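Local coordinates for guanine deaminase (Escherichia coli, PDB 6OHB), which uses a single zinc ion per subunit to hydrolyse guanine to xanthine and ammonia, a step of purine degradation, at residues H6-V11 against Q59-I64; D17-I22 against A29-F34; C272-C277 against T291-A296; F388-P393 against S424-Y429. All blocks are in the same frame, centred on the assembly; numbering follows the deposited sequence.

Contact 1: residues H6-V11 against Q59-I64; sequences HTLKAV and QIPDTI
The backbone of Leu8 and Ala10 runs extended past a loop carrying Ile60, Pro61 and Ile64 without a hydrogen bond between them, and even the near pair Ala10 CA and Ile60 CA stand 6.9 Å apart, so side chains must bridge the gap. On the loop side the chain reverses through a type I beta turn from Pro61 to Ile64, which sets Ile64 beside the strand already met by Ile60. Ile64 CG1 is tucked between the backbone N and the carbonyl carbon (chi1 78°), and the extended second torsion carries CD1 across to the strand, 4.1 Å from Leu8 CB and 4.0 Å from Ala10 CB. The CG2 branch of Ile64 rests against Leu8 O at 3.7 Å. Ala10 is thus met from two directions, because the tip of Ile60 also arrives, with CD1 4.0 Å from Ala10 CB. Leu8 turns its CD2 the other way, onto Gln59 O at 3.7 Å and Pro61 CD at 4.0 Å, crossing the proline at about a right angle. Strand 8-12 is an inner strand of a four-stranded mixed sheet, between 38-43 and 67-70, in the small beta domain that accompanies the barrel in this superfamily. Ile60 and Gln59 also touch Leu39 and Leu41 of strand 38-43, so the loop lies over one face of that sheet; Lys9 points away from the loop and bonds Gly432 O. With methyl and methylene groups meeting one another and two carbonyl oxygens, the loop is held here by apolar fit rather than by directional bonds.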
loop_
_atom_site.group_PDB
_atom_site.type_symbol
_atom_site.label_atom_id
_atom_site.label_comp_id
_atom_site.label_asym_id
_atom_site.label_seq_id
_atom_site.Cartn_x
_atom_site.Cartn_y
_atom_site.Cartn_z
ATOM N N HIS A 6 -15.311 -37.671 -20.477
ATOM C CA HIS A 6 -14.561 -36.771 -19.613
ATOM C C HIS A 6 -14.921 -36.996 -18.146
ATOM O O HIS A 6 -15.881 -37.691 -17.807
ATOM C CB HIS A 6 -14.813 -35.315 -20.013
ATOM C CG HIS A 6 -14.120 -34.909 -21.276
ATOM N ND1 HIS A 6 -13.046 -34.043 -21.290
ATOM C CD2 HIS A 6 -14.347 -35.249 -22.567
ATOM C CE1 HIS A 6 -12.643 -33.866 -22.535
ATOM N NE2 HIS A 6 -13.414 -34.589 -23.330
ATOM N N THR A 7 -14.138 -36.370 -17.269
ATOM C CA THR A 7 -14.170 -36.635 -15.839
ATOM C C THR A 7 -14.455 -35.361 -15.050
ATOM O O THR A 7 -14.292 -34.244 -15.547
ATOM C CB THR A 7 -12.839 -37.231 -15.379
ATOM O OG1 THR A 7 -12.870 -37.443 -13.962
ATOM C CG2 THR A 7 -11.709 -36.277 -15.733
ATOM N N LEU A 8 -14.847 -35.548 -13.793
ATOM C CA LEU A 8 -15.260 -34.473 -12.903
ATOM C C LEU A 8 -14.158 -34.120 -11.902
ATOM O O LEU A 8 -13.282 -34.933 -11.590
ATOM C CB LEU A 8 -16.528 -34.884 -12.149
ATOM C CG LEU A 8 -17.691 -33.907 -11.992
ATOM C CD1 LEU A 8 -17.843 -33.030 -13.216
ATOM C CD2 LEU A 8 -18.977 -34.683 -11.747
ATOM N N LYS A 9 -14.211 -32.881 -11.407
ATOM C CA LYS A 9 -13.455 -32.454 -10.233
ATOM C C LYS A 9 -14.419 -31.799 -9.258
ATOM O O LYS A 9 -15.349 -31.104 -9.675
ATOM C CB LYS A 9 -12.328 -31.462 -10.574
ATOM C CG LYS A 9 -11.234 -32.019 -11.462
ATOM C CD LYS A 9 -10.093 -31.019 -11.615
ATOM C CE LYS A 9 -9.241 -31.338 -12.834
ATOM N NZ LYS A 9 -8.016 -30.499 -12.899
ATOM N N ALA A 10 -14.184 -32.009 -7.962
ATOM C CA ALA A 10 -15.038 -31.487 -6.901
ATOM C C ALA A 10 -14.227 -30.596 -5.971
ATOM O O ALA A 10 -13.188 -31.018 -5.452
ATOM C CB ALA A 10 -15.680 -32.625 -6.104
ATOM N N VAL A 11 -14.716 -29.380 -5.739
ATOM C CA VAL A 11 -14.055 -28.401 -4.885
ATOM C C VAL A 11 -15.057 -27.939 -3.835
ATOM O O VAL A 11 -16.126 -27.422 -4.176
ATOM C CB VAL A 11 -13.526 -27.198 -5.686
ATOM C CG1 VAL A 11 -13.001 -26.130 -4.745
ATOM C CG2 VAL A 11 -12.443 -27.634 -6.672
ATOM N N GLN A 59 -23.820 -35.799 -6.753
ATOM C CA GLN A 59 -23.239 -35.863 -8.094
ATOM C C GLN A 59 -21.750 -36.199 -8.104
ATOM O O GLN A 59 -21.179 -36.320 -9.197
ATOM C CB GLN A 59 -23.437 -34.535 -8.825
ATOM C CG GLN A 59 -24.876 -34.141 -9.080
ATOM C CD GLN A 59 -24.994 -32.723 -9.594
ATOM O OE1 GLN A 59 -24.976 -32.486 -10.802
ATOM N NE2 GLN A 59 -25.099 -31.765 -8.674
ATOM N N ILE A 60 -21.104 -36.337 -6.950
ATOM C CA ILE A 60 -19.664 -36.593 -6.908
ATOM C C ILE A 60 -19.409 -38.086 -7.081
ATOM O O ILE A 60 -19.825 -38.889 -6.233
ATOM C CB ILE A 60 -19.029 -36.072 -5.608
ATOM C CG1 ILE A 60 -19.270 -34.570 -5.451
ATOM C CG2 ILE A 60 -17.531 -36.356 -5.601
ATOM C CD1 ILE A 60 -18.879 -34.028 -4.101
ATOM N N PRO A 61 -18.728 -38.498 -8.147
ATOM C CA PRO A 61 -18.516 -39.931 -8.382
ATOM C C PRO A 61 -17.589 -40.539 -7.344
ATOM O O PRO A 61 -16.787 -39.858 -6.701
ATOM C CB PRO A 61 -17.884 -39.981 -9.781
ATOM C CG PRO A 61 -18.142 -38.627 -10.386
ATOM C CD PRO A 61 -18.185 -37.670 -9.236
ATOM N N ASP A 62 -17.701 -41.862 -7.197
ATOM C CA ASP A 62 -16.863 -42.587 -6.253
ATOM C C ASP A 62 -15.394 -42.583 -6.657
ATOM O O ASP A 62 -14.538 -42.908 -5.828
ATOM C CB ASP A 62 -17.350 -44.033 -6.127
ATOM C CG ASP A 62 -18.859 -44.133 -5.986
ATOM O OD1 ASP A 62 -19.565 -43.796 -6.959
ATOM O OD2 ASP A 62 -19.341 -44.560 -4.914
ATOM N N THR A 63 -15.088 -42.238 -7.910
ATOM C CA THR A 63 -13.718 -42.288 -8.410
ATOM C C THR A 63 -12.864 -41.095 -7.999
ATOM O O THR A 63 -11.633 -41.188 -8.054
ATOM C CB THR A 63 -13.737 -42.359 -9.942
ATOM O OG1 THR A 63 -14.856 -43.142 -10.377
ATOM C CG2 THR A 63 -12.441 -42.972 -10.475
ATOM N N ILE A 64 -13.473 -39.987 -7.582
ATOM C CA ILE A 64 -12.745 -38.758 -7.299
ATOM C C ILE A 64 -12.878 -38.407 -5.826
ATOM O O ILE A 64 -13.909 -38.674 -5.198
ATOM C CB ILE A 64 -13.220 -37.589 -8.189
ATOM C CG1 ILE A 64 -14.533 -37.004 -7.667
ATOM C CG2 ILE A 64 -13.367 -38.043 -9.635
ATOM C CD1 ILE A 64 -15.011 -35.799 -8.434
#

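Contact 2: residues D17-I22 against A29-F34; sequences DVTRTI and ASALRF
Asp17 OD2 is gripped by two donors, Arg33 NH2 at 2.7 Å and the backbone N of Phe380. The other carboxylate oxygen, Asp17 OD1, takes Arg33 NE at 3.0 Å, so the arginine binds side-on, one nitrogen to each oxygen. Both oxygens use their syn lone pairs and the two flat groups are nearly coplanar, 3° apart. A bend at the third torsion of Arg33 (chi3 49°) turns the guanidinium across toward the neighbouring strand, where it meets the acid. Thr19 CG2 lies over one guanidinium face, 3.6 Å from Arg33 NE. A leucine in place of Arg33 would probably leave the buried Asp17 carboxylate without its charged mate and uncover the Thr19 methyl.

Beneath the salt bridge, Asp17 and Arg33 form a hydrogen-bonded antiparallel pair, and Val18 and Leu32 the next, non-hydrogen-bonded one. Strands 14-18 and 32-35 thus make a hairpin with a long connection, and 14-18 also pairs in parallel with strand 73-84. Val18 CG2 meets Leu32 CD1 at 3.8 Å on the face opposite the salt bridge. Where the strands end, Thr19 N gives Ala31 O a straight bond of 2.7 Å (169°). Further into the connection the Arg20 guanidinium lies with one face on the Ala31 methyl, NH1 being 3.4 Å from Ala31 CB. Arg20 NH2 bonds Ser30 OG at 2.9 Å, with the hydroxyl tilted out of the guanidinium plane, and that hydroxyl is also paired with Glu27 O.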
loop_
_atom_site.group_PDB
_atom_site.type_symbol
_atom_site.label_atom_id
_atom_site.label_comp_id
_atom_site.label_asym_id
_atom_site.label_seq_id
_atom_site.Cartn_x
_atom_site.Cartn_y
_atom_site.Cartn_z
ATOM N N ASP A 17 -19.398 -14.766 -5.135
ATOM C CA ASP A 17 -19.347 -14.225 -6.490
ATOM C C ASP A 17 -20.515 -13.264 -6.689
ATOM O O ASP A 17 -21.408 -13.159 -5.846
ATOM C CB ASP A 17 -19.334 -15.342 -7.554
ATOM C CG ASP A 17 -20.619 -16.186 -7.572
ATOM O OD1 ASP A 17 -21.359 -16.239 -6.560
ATOM O OD2 ASP A 17 -20.886 -16.818 -8.618
ATOM N N VAL A 18 -20.475 -12.522 -7.795
ATOM C CA VAL A 18 -21.568 -11.635 -8.188
ATOM C C VAL A 18 -22.284 -12.287 -9.363
ATOM O O VAL A 18 -21.660 -12.574 -10.391
ATOM C CB VAL A 18 -21.059 -10.235 -8.562
ATOM C CG1 VAL A 18 -22.224 -9.327 -8.934
ATOM C CG2 VAL A 18 -20.227 -9.637 -7.425
ATOM N N THR A 19 -23.594 -12.511 -9.226
ATOM C CA THR A 19 -24.291 -13.391 -10.162
ATOM C C THR A 19 -24.725 -12.709 -11.453
ATOM O O THR A 19 -25.177 -13.403 -12.368
ATOM C CB THR A 19 -25.509 -14.034 -9.489
ATOM O OG1 THR A 19 -26.421 -13.020 -9.041
ATOM C CG2 THR A 19 -25.058 -14.878 -8.303
ATOM N N ARG A 20 -24.584 -11.391 -11.569
ATOM C CA ARG A 20 -24.951 -10.718 -12.806
ATOM C C ARG A 20 -24.313 -9.338 -12.824
ATOM O O ARG A 20 -23.953 -8.788 -11.781
ATOM C CB ARG A 20 -26.471 -10.598 -12.964
ATOM C CG ARG A 20 -27.087 -9.596 -12.013
ATOM C CD ARG A 20 -28.599 -9.554 -12.098
ATOM N NE ARG A 20 -29.104 -8.411 -11.346
ATOM C CZ ARG A 20 -29.370 -8.438 -10.043
ATOM N NH1 ARG A 20 -29.188 -9.555 -9.349
ATOM N NH2 ARG A 20 -29.816 -7.346 -9.433
ATOM N N THR A 21 -24.176 -8.788 -14.028
ATOM C CA THR A 21 -23.682 -7.431 -14.175
ATOM C C THR A 21 -24.782 -6.438 -13.825
ATOM O O THR A 21 -25.968 -6.683 -14.052
ATOM C CB THR A 21 -23.178 -7.176 -15.600
ATOM O OG1 THR A 21 -24.234 -7.417 -16.537
ATOM C CG2 THR A 21 -22.008 -8.093 -15.930
ATOM N N ILE A 22 -24.375 -5.316 -13.247
ATOM C CA ILE A 22 -25.307 -4.259 -12.866
ATOM C C ILE A 22 -24.872 -2.991 -13.595
ATOM O O ILE A 22 -23.884 -3.014 -14.338
ATOM C CB ILE A 22 -25.335 -4.081 -11.336
ATOM C CG1 ILE A 22 -23.920 -4.179 -10.757
ATOM C CG2 ILE A 22 -26.206 -5.163 -10.692
ATOM C CD1 ILE A 22 -23.098 -2.894 -10.846
ATOM N N ALA A 29 -25.058 -5.450 -4.050
ATOM C CA ALA A 29 -25.453 -6.281 -2.915
ATOM C C ALA A 29 -26.571 -7.246 -3.295
ATOM O O ALA A 29 -26.585 -8.399 -2.847
ATOM C CB ALA A 29 -25.882 -5.399 -1.743
ATOM N N SER A 30 -27.510 -6.794 -4.126
ATOM C CA SER A 30 -28.609 -7.645 -4.565
ATOM C C SER A 30 -28.137 -8.832 -5.399
ATOM O O SER A 30 -28.829 -9.854 -5.447
ATOM C CB SER A 30 -29.616 -6.823 -5.365
ATOM O OG SER A 30 -29.172 -6.648 -6.703
ATOM N N ALA A 31 -26.982 -8.720 -6.056
ATOM C CA ALA A 31 -26.468 -9.767 -6.926
ATOM C C ALA A 31 -25.306 -10.533 -6.309
ATOM O O ALA A 31 -24.697 -11.365 -6.990
ATOM C CB ALA A 31 -26.037 -9.167 -8.264
ATOM N N LEU A 32 -24.976 -10.270 -5.050
ATOM C CA LEU A 32 -23.825 -10.899 -4.417
ATOM C C LEU A 32 -24.269 -12.185 -3.735
ATOM O O LEU A 32 -25.105 -12.157 -2.825
ATOM C CB LEU A 32 -23.160 -9.963 -3.411
ATOM C CG LEU A 32 -21.813 -10.519 -2.946
ATOM C CD1 LEU A 32 -20.688 -9.822 -3.671
ATOM C CD2 LEU A 32 -21.653 -10.396 -1.444
ATOM N N ARG A 33 -23.712 -13.303 -4.176
ATOM C CA ARG A 33 -24.005 -14.612 -3.623
ATOM C C ARG A 33 -22.820 -15.068 -2.786
ATOM O O ARG A 33 -21.680 -15.112 -3.276
ATOM C CB ARG A 33 -24.295 -15.619 -4.734
ATOM C CG ARG A 33 -24.519 -17.029 -4.231
ATOM C CD ARG A 33 -24.858 -17.961 -5.375
ATOM N NE ARG A 33 -23.926 -17.812 -6.487
ATOM C CZ ARG A 33 -24.047 -18.446 -7.647
ATOM N NH1 ARG A 33 -25.065 -19.274 -7.852
ATOM N NH2 ARG A 33 -23.153 -18.252 -8.606
ATOM N N PHE A 34 -23.096 -15.402 -1.529
ATOM C CA PHE A 34 -22.132 -15.992 -0.611
ATOM C C PHE A 34 -22.674 -17.338 -0.155
ATOM O O PHE A 34 -23.735 -17.401 0.474
ATOM C CB PHE A 34 -21.884 -15.070 0.585
ATOM C CG PHE A 34 -21.023 -15.680 1.656
ATOM C CD1 PHE A 34 -19.686 -15.954 1.418
ATOM C CD2 PHE A 34 -21.554 -15.981 2.900
ATOM C CE1 PHE A 34 -18.892 -16.515 2.403
ATOM C CE2 PHE A 34 -20.767 -16.545 3.890
ATOM C CZ PHE A 34 -19.434 -16.810 3.640
#

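Contact 3: residues C272-C277 against T291-A296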
loop_
_atom_site.group_PDB
_atom_site.type_symbol
_atom_site.label_atom_id
_atom_site.label_comp_id
_atom_site.label_asym_id
_atom_site.label_seq_id
_atom_site.Cartn_x
_atom_site.Cartn_y
_atom_site.Cartn_z
ATOM N N CYS A 272 -12.719 -1.894 -26.718
ATOM C CA CYS A 272 -11.663 -0.893 -26.785
ATOM C C CYS A 272 -11.446 -0.353 -25.379
ATOM O O CYS A 272 -12.367 0.220 -24.786
ATOM C CB CYS A 272 -12.029 0.231 -27.758
ATOM S SG CYS A 272 -12.559 -0.336 -29.411
ATOM N N VAL A 273 -10.240 -0.544 -24.848
ATOM C CA VAL A 273 -9.924 -0.249 -23.456
ATOM C C VAL A 273 -8.867 0.846 -23.414
ATOM O O VAL A 273 -7.777 0.703 -23.993
ATOM C CB VAL A 273 -9.443 -1.497 -22.693
ATOM C CG1 VAL A 273 -9.146 -1.143 -21.237
ATOM C CG2 VAL A 273 -10.486 -2.602 -22.769
ATOM N N PHE A 274 -9.181 1.914 -22.689
ATOM C CA PHE A 274 -8.328 3.085 -22.570
ATOM C C PHE A 274 -7.842 3.175 -21.130
ATOM O O PHE A 274 -8.647 3.313 -20.201
ATOM C CB PHE A 274 -9.085 4.348 -22.986
ATOM C CG PHE A 274 -9.579 4.305 -24.407
ATOM C CD1 PHE A 274 -8.730 4.615 -25.456
ATOM C CD2 PHE A 274 -10.885 3.931 -24.694
ATOM C CE1 PHE A 274 -9.170 4.564 -26.767
ATOM C CE2 PHE A 274 -11.334 3.877 -26.001
ATOM C CZ PHE A 274 -10.476 4.195 -27.041
ATOM N N ALA A 275 -6.531 3.089 -20.958
ATOM C CA ALA A 275 -5.914 3.115 -19.642
ATOM C C ALA A 275 -5.833 4.536 -19.105
ATOM O O ALA A 275 -5.579 5.486 -19.856
ATOM C CB ALA A 275 -4.516 2.501 -19.701
ATOM N N HIS A 276 -6.103 4.661 -17.799
ATOM C CA HIS A 276 -5.911 5.842 -16.956
ATOM C C HIS A 276 -7.120 6.767 -16.996
ATOM O O HIS A 276 -7.923 6.755 -16.058
ATOM C CB HIS A 276 -4.621 6.578 -17.327
ATOM C CG HIS A 276 -3.397 5.725 -17.204
ATOM N ND1 HIS A 276 -2.962 5.220 -15.997
ATOM C CD2 HIS A 276 -2.525 5.274 -18.137
ATOM C CE1 HIS A 276 -1.872 4.499 -16.191
ATOM N NE2 HIS A 276 -1.584 4.516 -17.481
ATOM N N CYS A 277 -7.271 7.562 -18.060
ATOM C CA CYS A 277 -8.447 8.423 -18.221
ATOM C C CYS A 277 -8.639 9.332 -17.010
ATOM O O CYS A 277 -9.747 9.475 -16.485
ATOM C CB CYS A 277 -9.708 7.592 -18.469
ATOM S SG CYS A 277 -9.666 6.655 -20.005
ATOM N N THR A 291 -20.097 5.286 -27.342
ATOM C CA THR A 291 -19.419 4.224 -28.078
ATOM C C THR A 291 -19.223 2.950 -27.262
ATOM O O THR A 291 -18.670 1.980 -27.792
ATOM C CB THR A 291 -18.063 4.723 -28.591
ATOM O OG1 THR A 291 -17.242 5.120 -27.482
ATOM C CG2 THR A 291 -18.252 5.907 -29.526
ATOM N N LYS A 292 -19.629 2.938 -25.988
ATOM C CA LYS A 292 -19.544 1.744 -25.138
ATOM C C LYS A 292 -18.097 1.282 -24.961
ATOM O O LYS A 292 -17.812 0.085 -24.888
ATOM C CB LYS A 292 -20.422 0.611 -25.681
ATOM C CG LYS A 292 -21.911 0.950 -25.720
ATOM C CD LYS A 292 -22.736 -0.197 -26.282
ATOM C CE LYS A 292 -24.169 0.235 -26.557
ATOM N NZ LYS A 292 -25.015 0.160 -25.334
ATOM N N SER A 293 -17.175 2.240 -24.895
ATOM C CA SER A 293 -15.772 1.940 -24.659
ATOM C C SER A 293 -15.520 1.718 -23.169
ATOM O O SER A 293 -16.344 2.055 -22.316
ATOM C CB SER A 293 -14.890 3.065 -25.188
ATOM O OG SER A 293 -15.429 3.610 -26.380
ATOM N N SER A 294 -14.358 1.148 -22.854
ATOM C CA SER A 294 -14.023 0.795 -21.482
ATOM C C SER A 294 -12.815 1.584 -20.990
ATOM O O SER A 294 -11.978 2.044 -21.771
ATOM C CB SER A 294 -13.741 -0.711 -21.363
ATOM O OG SER A 294 -14.932 -1.471 -21.548
ATOM N N ILE A 295 -12.726 1.705 -19.666
ATOM C CA ILE A 295 -11.654 2.422 -18.982
ATOM C C ILE A 295 -10.928 1.445 -18.068
ATOM O O ILE A 295 -11.566 0.652 -17.364
ATOM C CB ILE A 295 -12.199 3.613 -18.163
ATOM C CG1 ILE A 295 -12.892 4.633 -19.070
ATOM C CG2 ILE A 295 -11.083 4.264 -17.350
ATOM C CD1 ILE A 295 -13.465 5.812 -18.322
ATOM N N ALA A 296 -9.595 1.509 -18.069
ATOM C CA ALA A 296 -8.768 0.758 -17.126
ATOM C C ALA A 296 -8.297 1.702 -16.023
ATOM O O ALA A 296 -7.405 2.527 -16.243
ATOM C CB ALA A 296 -7.579 0.108 -17.831
#
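Four backbone bonds, each 2.9 Å long, lace the segments as parallel strands: Ser294 N to Cys272 O, Phe274 N to Ser294 O, Ala296 N to Phe274 O and His276 N to Ala296 O. Both faces are close. The Phe274 ring presents its edge to Ser293, with CE2 3.7 Å from Ser293 CB, while Ile295 CG2 fits against Cys277 CB at 3.8 Å. An alanine replacing Phe274 would probably open a gap beside Ser293, where the ring now packs against Leu288 and against Thr236 and Leu238 of strand 233-238. On the other face Val273 CG1 rests on Ala296 CB at 4.0 Å. The loose side is the chain end at Thr291 and Lys292, which leaves helix 282-290 with positive phi and sends its exposed chain outward.

Strand, helix and strand form one beta-alpha-beta unit of the TIM barrel. Ala275 and Ala296 touch His82, a zinc ligand. The ring of His276 meets that of His237, the planes about 20° apart, and its NE2 bonds the zinc ligand Asp327 weakly. Strand 233-238 flanks 272-274 on the other side, and helix 282-290 packs through Leu288 and Trp285 onto Ile295.

Contact 4: residues F388-P393 against S424-Y429; sequences FVVMEP and SIYRTY
Phe388 and Tyr429 extend in parallel from adjacent strands in an offset stack, ring centroids 4.5 Å apart and planes at 10°. Phe388 takes the cramped first torsion (chi1 60°), which lays its ring across the neighbouring strand so that CZ sits over the rim of the tyrosine, 3.3 Å from Tyr429 CG. Tyr429 CB in turn covers the phenylalanine face, while its hydroxyl bonds that of Tyr69. Further along, a classic beta bulge sets Tyr426 and Arg427 opposite the single residue Val390. Val390 O accepts both amides, Tyr426 N at 2.8 Å and Arg427 N at 3.0 Å. The Tyr426 ring turns its edge to Val390 CG1, and the Arg427 guanidinium lies flat over a face of that ring, its NH1 also bonding Tyr426 O at 2.9 Å. On the opposite side of the strands Met391 runs alongside Ile425, with SD 3.5 Å from Ile425 CD1, and Val389 CG1 meets the other branch, Ile425 CG2, at 3.8 Å. One face is thus mainly apolar, with Val389 and Met391 against strand 73-84, the other mixed; two amides on Val390 O fix the bulge, and the stack is likely to keep both ring planes aligned.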
loop_
_atom_site.group_PDB
_atom_site.type_symbol
_atom_site.label_atom_id
_atom_site.label_comp_id
_atom_site.label_asym_id
_atom_site.label_seq_id
_atom_site.Cartn_x
_atom_site.Cartn_y
_atom_site.Cartn_z
ATOM N N PHE A 388 -10.461 -19.727 -10.986
ATOM C CA PHE A 388 -10.821 -19.251 -9.658
ATOM C C PHE A 388 -9.618 -19.320 -8.728
ATOM O O PHE A 388 -8.591 -19.926 -9.038
ATOM C CB PHE A 388 -12.014 -20.025 -9.077
ATOM C CG PHE A 388 -11.789 -21.510 -8.932
ATOM C CD1 PHE A 388 -12.025 -22.370 -9.992
ATOM C CD2 PHE A 388 -11.386 -22.048 -7.717
ATOM C CE1 PHE A 388 -11.838 -23.738 -9.854
ATOM C CE2 PHE A 388 -11.200 -23.413 -7.570
ATOM C CZ PHE A 388 -11.426 -24.260 -8.642
ATOM N N VAL A 389 -9.762 -18.658 -7.581
ATOM C CA VAL A 389 -8.694 -18.497 -6.605
ATOM C C VAL A 389 -9.218 -18.904 -5.234
ATOM O O VAL A 389 -10.278 -18.434 -4.799
ATOM C CB VAL A 389 -8.163 -17.051 -6.563
ATOM C CG1 VAL A 389 -6.957 -16.952 -5.631
ATOM C CG2 VAL A 389 -7.817 -16.568 -7.961
ATOM N N VAL A 390 -8.481 -19.778 -4.561
ATOM C CA VAL A 390 -8.709 -20.073 -3.153
ATOM C C VAL A 390 -7.845 -19.111 -2.344
ATOM O O VAL A 390 -6.611 -19.131 -2.463
ATOM C CB VAL A 390 -8.369 -21.534 -2.829
ATOM C CG1 VAL A 390 -8.754 -21.862 -1.401
ATOM C CG2 VAL A 390 -9.061 -22.469 -3.821
ATOM N N MET A 391 -8.501 -18.308 -1.500
ATOM C CA MET A 391 -7.930 -17.225 -0.719
ATOM C C MET A 391 -7.898 -17.599 0.752
ATOM O O MET A 391 -8.821 -18.249 1.262
ATOM C CB MET A 391 -8.767 -15.943 -0.833
ATOM C CG MET A 391 -9.129 -15.498 -2.225
ATOM S SD MET A 391 -7.925 -14.346 -2.873
ATOM C CE MET A 391 -7.992 -13.070 -1.618
ATOM N N GLU A 392 -6.842 -17.164 1.435
ATOM C CA GLU A 392 -6.712 -17.344 2.874
ATOM C C GLU A 392 -6.860 -15.964 3.494
ATOM O O GLU A 392 -5.882 -15.216 3.597
ATOM C CB GLU A 392 -5.363 -17.970 3.232
ATOM C CG GLU A 392 -5.297 -18.547 4.643
ATOM C CD GLU A 392 -3.935 -19.121 4.969
ATOM O OE1 GLU A 392 -3.127 -19.291 4.030
ATOM O OE2 GLU A 392 -3.669 -19.393 6.162
ATOM N N PRO A 393 -8.062 -15.566 3.913
ATOM C CA PRO A 393 -8.238 -14.213 4.462
ATOM C C PRO A 393 -7.622 -14.025 5.838
ATOM O O PRO A 393 -7.551 -12.885 6.309
ATOM C CB PRO A 393 -9.763 -14.056 4.512
ATOM C CG PRO A 393 -10.273 -15.445 4.639
ATOM C CD PRO A 393 -9.325 -16.326 3.883
ATOM N N SER A 424 -2.314 -13.994 0.763
ATOM C CA SER A 424 -3.730 -14.352 0.774
ATOM C C SER A 424 -4.087 -15.364 -0.304
ATOM O O SER A 424 -5.146 -15.992 -0.214
ATOM C CB SER A 424 -4.603 -13.109 0.585
ATOM O OG SER A 424 -4.586 -12.275 1.726
ATOM N N ILE A 425 -3.228 -15.551 -1.302
ATOM C CA ILE A 425 -3.510 -16.437 -2.425
ATOM C C ILE A 425 -2.992 -17.823 -2.064
ATOM O O ILE A 425 -1.781 -18.059 -2.043
ATOM C CB ILE A 425 -2.869 -15.925 -3.720
ATOM C CG1 ILE A 425 -3.239 -14.460 -3.974
ATOM C CG2 ILE A 425 -3.275 -16.783 -4.895
ATOM C CD1 ILE A 425 -4.683 -14.216 -4.137
ATOM N N TYR A 426 -3.914 -18.749 -1.796
ATOM C CA TYR A 426 -3.570 -20.105 -1.377
ATOM C C TYR A 426 -3.501 -21.062 -2.563
ATOM O O TYR A 426 -2.576 -21.881 -2.652
ATOM C CB TYR A 426 -4.594 -20.594 -0.342
ATOM C CG TYR A 426 -4.332 -21.955 0.273
ATOM C CD1 TYR A 426 -3.273 -22.158 1.160
ATOM C CD2 TYR A 426 -5.170 -23.033 -0.005
ATOM C CE1 TYR A 426 -3.043 -23.407 1.737
ATOM C CE2 TYR A 426 -4.953 -24.287 0.569
ATOM C CZ TYR A 426 -3.890 -24.468 1.435
ATOM O OH TYR A 426 -3.675 -25.710 1.998
ATOM N N ARG A 427 -4.467 -20.975 -3.476
ATOM C CA ARG A 427 -4.441 -21.805 -4.673
ATOM C C ARG A 427 -4.989 -20.992 -5.839
ATOM O O ARG A 427 -5.861 -20.138 -5.658
ATOM C CB ARG A 427 -5.279 -23.098 -4.513
ATOM C CG ARG A 427 -4.837 -24.091 -3.421
ATOM C CD ARG A 427 -3.651 -24.946 -3.850
ATOM N NE ARG A 427 -3.283 -25.944 -2.842
ATOM C CZ ARG A 427 -2.514 -25.706 -1.779
ATOM N NH1 ARG A 427 -2.013 -24.490 -1.557
ATOM N NH2 ARG A 427 -2.240 -26.690 -0.932
ATOM N N THR A 428 -4.480 -21.266 -7.039
ATOM C CA THR A 428 -5.022 -20.671 -8.255
ATOM C C THR A 428 -5.303 -21.771 -9.270
ATOM O O THR A 428 -4.402 -22.553 -9.619
ATOM C CB THR A 428 -4.079 -19.614 -8.852
ATOM O OG1 THR A 428 -3.859 -18.575 -7.890
ATOM C CG2 THR A 428 -4.691 -18.995 -10.107
ATOM N N TYR A 429 -6.548 -21.795 -9.757
ATOM C CA TYR A 429 -7.024 -22.720 -10.774
ATOM C C TYR A 429 -7.271 -21.953 -12.068
ATOM O O TYR A 429 -7.967 -20.927 -12.067
ATOM C CB TYR A 429 -8.326 -23.405 -10.336
ATOM C CG TYR A 429 -8.175 -24.514 -9.313
ATOM C CD1 TYR A 429 -7.925 -24.227 -7.971
ATOM C CD2 TYR A 429 -8.302 -25.853 -9.685
ATOM C CE1 TYR A 429 -7.793 -25.246 -7.027
ATOM C CE2 TYR A 429 -8.170 -26.875 -8.750
ATOM C CZ TYR A 429 -7.918 -26.567 -7.424
ATOM O OH TYR A 429 -7.790 -27.582 -6.498
#

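Contact 1 is a surface contact and contact 2 is partly buried, whereas contacts 3 and 4 are buried. Contacts 2 and 4 flank the same long strand, 73-84, since 14-18 runs parallel to it and 388-391 antiparallel; contact 3 meets it through side chains at His82. Contact 1 sits in the neighbouring sheet and reaches contact 4 directly, where Val11 CG2 packs 4.0 Å from Phe388 CZ. The chemistry follows position: apolar fit without hydrogen bonds at the rim, a salt bridge in the hairpin, stacked rings and a bulge between the sheets, and a parallel ladder with a buried apolar face in contact 3, which lies near the zinc and has its nearest atoms about 30 Å from those of contact 1.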